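Long-range contact in DNA repair protein RAD2 (Saccharomyces cerevisiae, PDB 4Q0W), which cuts single-stranded DNA as a structure-specific endonuclease of the XPG/RAD2 family, making an essential incision during excision repair of damaged DNA: residues A[82-87]-A[242-246]. Residues are numbered along the deposited sequence; the frame is centred on the assembly and turned at random.
Sequences LKRETI and SDYTN
The Tyr244 ring meets the helix edge-on: CB of Lys83 lies near the ring plane, 3.9 Å from CE1, while CD2 of Leu82 comes in obliquely against CB and CG, the two side chains crossing at about a right angle. The ring of Tyr317 also meets it, planes about 50° apart. Thr86 O lies close to the plane of the Asn246 amide, whose ND2 donates to it over 3.1 Å at a nearly straight 167°; OD1 has a weak bond from Arg90 NE. A chi1 of -60° sets OG1 of Thr86 beside the backbone N, where it donates to Leu82 O at 2.7 Å, on the opposite face of that carbonyl from Thr86 N, and swings CG2 to 3.4 Å from Asn246 OD1. An alanine in place of Asn246 would probably leave Thr86 O without this side-chain donor and open a gap beside its methyl group. Lys83, fully extended, runs alongside Asp243, and NZ forms a salt bridge with OD2 at 3.2 Å. Asp243 probably binds the second magnesium ion and lies close to a bound calcium ion and a DNA phosphate. The contact exemplifies how a metal-site loop is held against another domain's helix by side-chain-to-backbone bonding. A type I turn spans Ser242 to Thr245, Ser242 OG accepting from Tyr244 N in an ST turn and bonding Tyr317 OH. This I-domain loop links helices 230-240 and 253-263; N-domain helix 81-98 packs across it, and helix 311-318 touches Leu82, Tyr244 and Thr245.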
ATOM      1  N   LEU A  82       8.204 -26.260  14.580  1.00 17.68           N
ATOM      2  CA  LEU A  82       7.741 -24.880  14.754  1.00 18.50           C
ATOM      3  C   LEU A  82       7.298 -24.260  13.418  1.00 20.00           C
ATOM      4  O   LEU A  82       6.321 -23.502  13.357  1.00 18.18           O
ATOM      5  CB  LEU A  82       8.823 -24.027  15.439  1.00 19.95           C
ATOM      6  CG  LEU A  82       8.453 -22.554  15.680  1.00 24.03           C
ATOM      7  CD1 LEU A  82       7.127 -22.433  16.440  1.00 20.47           C
ATOM      8  CD2 LEU A  82       9.549 -21.831  16.439  1.00 23.48           C
ATOM      9  N   LYS A  83       8.021 -24.591  12.353  1.00 17.98           N
ATOM     10  CA  LYS A  83       7.645 -24.169  11.005  1.00 19.87           C
ATOM     11  C   LYS A  83       6.311 -24.776  10.565  1.00 16.30           C
ATOM     12  O   LYS A  83       5.430 -24.072  10.072  1.00 16.40           O
ATOM     13  CB  LYS A  83       8.751 -24.546  10.004  1.00 16.93           C
ATOM     14  CG  LYS A  83       8.448 -24.115   8.564  1.00 20.39           C
ATOM     15  CD  LYS A  83       9.711 -24.145   7.681  1.00 23.86           C
ATOM     16  CE  LYS A  83       9.418 -23.669   6.248  1.00 27.21           C
ATOM     17  NZ  LYS A  83      10.607 -23.852   5.353  1.00 39.84           N
ATOM     18  N   ARG A  84       6.157 -26.087  10.749  1.00 22.37           N
ATOM     19  CA  ARG A  84       4.916 -26.757  10.357  1.00 18.06           C
ATOM     20  C   ARG A  84       3.741 -26.126  11.097  1.00 19.44           C
ATOM     21  O   ARG A  84       2.678 -25.876  10.510  1.00 17.86           O
ATOM     22  CB  ARG A  84       5.006 -28.271  10.635  1.00 23.39           C
ATOM     23  CG  ARG A  84       3.807 -29.078  10.103  1.00 26.30           C
ATOM     24  CD  ARG A  84       4.084 -30.587  10.062  1.00 27.48           C
ATOM     25  NE  ARG A  84       4.796 -31.058  11.251  1.00 28.33           N
ATOM     26  CZ  ARG A  84       4.206 -31.429  12.385  1.00 31.93           C
ATOM     27  NH1 ARG A  84       4.944 -31.837  13.409  1.00 30.64           N
ATOM     28  NH2 ARG A  84       2.880 -31.389  12.500  1.00 28.84           N
ATOM     29  N   GLU A  85       3.947 -25.826  12.378  1.00 14.77           N
ATOM     30  CA  GLU A  85       2.882 -25.239  13.186  1.00 19.39           C
ATOM     31  C   GLU A  85       2.553 -23.819  12.738  1.00 17.57           C
ATOM     32  O   GLU A  85       1.380 -23.469  12.588  1.00 21.00           O
ATOM     33  CB  GLU A  85       3.273 -25.266  14.666  1.00 21.22           C
ATOM     34  CG  GLU A  85       3.318 -26.690  15.241  1.00 23.57           C
ATOM     35  CD  GLU A  85       3.947 -26.746  16.621  1.00 28.54           C
ATOM     36  OE1 GLU A  85       3.790 -27.789  17.297  1.00 27.70           O
ATOM     37  OE2 GLU A  85       4.604 -25.754  17.019  1.00 29.54           O
ATOM     38  N   THR A  86       3.590 -23.002  12.537  1.00 20.54           N
ATOM     39  CA  THR A  86       3.406 -21.610  12.112  1.00 20.69           C
ATOM     40  C   THR A  86       2.623 -21.530  10.803  1.00 17.41           C
ATOM     41  O   THR A  86       1.627 -20.812  10.691  1.00 19.53           O
ATOM     42  CB  THR A  86       4.760 -20.899  11.876  1.00 22.72           C
ATOM     43  OG1 THR A  86       5.534 -20.888  13.085  1.00 19.94           O
ATOM     44  CG2 THR A  86       4.528 -19.453  11.383  1.00 16.34           C
ATOM     45  N   ILE A  87       3.100 -22.262   9.806  1.00 17.77           N
ATOM     46  CA  ILE A  87       2.493 -22.231   8.486  1.00 18.88           C
ATOM     47  C   ILE A  87       1.050 -22.738   8.492  1.00 21.23           C
ATOM     48  O   ILE A  87       0.169 -22.127   7.871  1.00 20.66           O
ATOM     49  CB  ILE A  87       3.328 -23.049   7.485  1.00 18.75           C
ATOM     50  CG1 ILE A  87       4.706 -22.407   7.313  1.00 24.63           C
ATOM     51  CG2 ILE A  87       2.598 -23.178   6.135  1.00 20.88           C
ATOM     52  CD1 ILE A  87       5.651 -23.228   6.453  1.00 38.09           C
ATOM     53  N   SER A 242       7.820 -14.747  10.010  1.00 16.10           N
ATOM     54  CA  SER A 242       8.747 -15.580   9.252  1.00 17.53           C
ATOM     55  C   SER A 242       8.167 -16.981   9.250  1.00 21.58           C
ATOM     56  O   SER A 242       7.012 -17.173   9.633  1.00 16.63           O
ATOM     57  CB  SER A 242      10.120 -15.621   9.918  1.00 14.27           C
ATOM     58  OG  SER A 242      10.060 -16.348  11.149  1.00 18.15           O
ATOM     59  N   ASP A 243       8.970 -17.960   8.852  1.00 13.57           N
ATOM     60  CA  ASP A 243       8.540 -19.358   8.918  1.00 23.93           C
ATOM     61  C   ASP A 243       8.290 -19.826  10.352  1.00 25.14           C
ATOM     62  O   ASP A 243       7.648 -20.859  10.558  1.00 20.84           O
ATOM     63  CB  ASP A 243       9.593 -20.283   8.305  1.00 25.21           C
ATOM     64  CG  ASP A 243       9.580 -20.268   6.791  1.00 37.39           C
ATOM     65  OD1 ASP A 243       8.562 -19.820   6.211  1.00 33.92           O
ATOM     66  OD2 ASP A 243      10.589 -20.721   6.190  1.00 36.05           O
ATOM     67  N   TYR A 244       8.811 -19.093  11.337  1.00 17.18           N
ATOM     68  CA  TYR A 244       8.766 -19.571  12.730  1.00 19.02           C
ATOM     69  C   TYR A 244       7.812 -18.802  13.631  1.00 19.26           C
ATOM     70  O   TYR A 244       7.689 -19.116  14.826  1.00 16.20           O
ATOM     71  CB  TYR A 244      10.152 -19.509  13.373  1.00 19.16           C
ATOM     72  CG  TYR A 244      11.119 -20.584  12.934  1.00 24.01           C
ATOM     73  CD1 TYR A 244      10.690 -21.700  12.243  1.00 26.74           C
ATOM     74  CD2 TYR A 244      12.468 -20.487  13.244  1.00 27.39           C
ATOM     75  CE1 TYR A 244      11.584 -22.687  11.843  1.00 23.48           C
ATOM     76  CE2 TYR A 244      13.362 -21.460  12.857  1.00 32.28           C
ATOM     77  CZ  TYR A 244      12.912 -22.558  12.156  1.00 28.85           C
ATOM     78  OH  TYR A 244      13.810 -23.527  11.773  1.00 31.90           O
ATOM     79  N   THR A 245       7.165 -17.782  13.071  1.00 13.76           N
ATOM     80  CA  THR A 245       6.244 -16.936  13.820  1.00 15.63           C
ATOM     81  C   THR A 245       5.425 -16.145  12.827  1.00 17.22           C
ATOM     82  O   THR A 245       5.944 -15.716  11.788  1.00 13.77           O
ATOM     83  CB  THR A 245       6.996 -15.943  14.766  1.00 16.01           C
ATOM     84  OG1 THR A 245       6.084 -14.952  15.247  1.00 17.78           O
ATOM     85  CG2 THR A 245       8.154 -15.228  14.027  1.00 13.80           C
ATOM     86  N   ASN A 246       4.152 -15.934  13.153  1.00 14.85           N
ATOM     87  CA  ASN A 246       3.283 -15.120  12.314  1.00 17.39           C
ATOM     88  C   ASN A 246       3.306 -13.620  12.651  1.00 18.14           C
ATOM     89  O   ASN A 246       2.573 -12.833  12.058  1.00 19.76           O
ATOM     90  CB  ASN A 246       1.864 -15.718  12.294  1.00 17.49           C
ATOM     91  CG  ASN A 246       1.818 -17.036  11.513  1.00 24.60           C
ATOM     92  OD1 ASN A 246       2.344 -17.110  10.400  1.00 22.66           O
ATOM     93  ND2 ASN A 246       1.230 -18.086  12.105  1.00 12.89           N
TER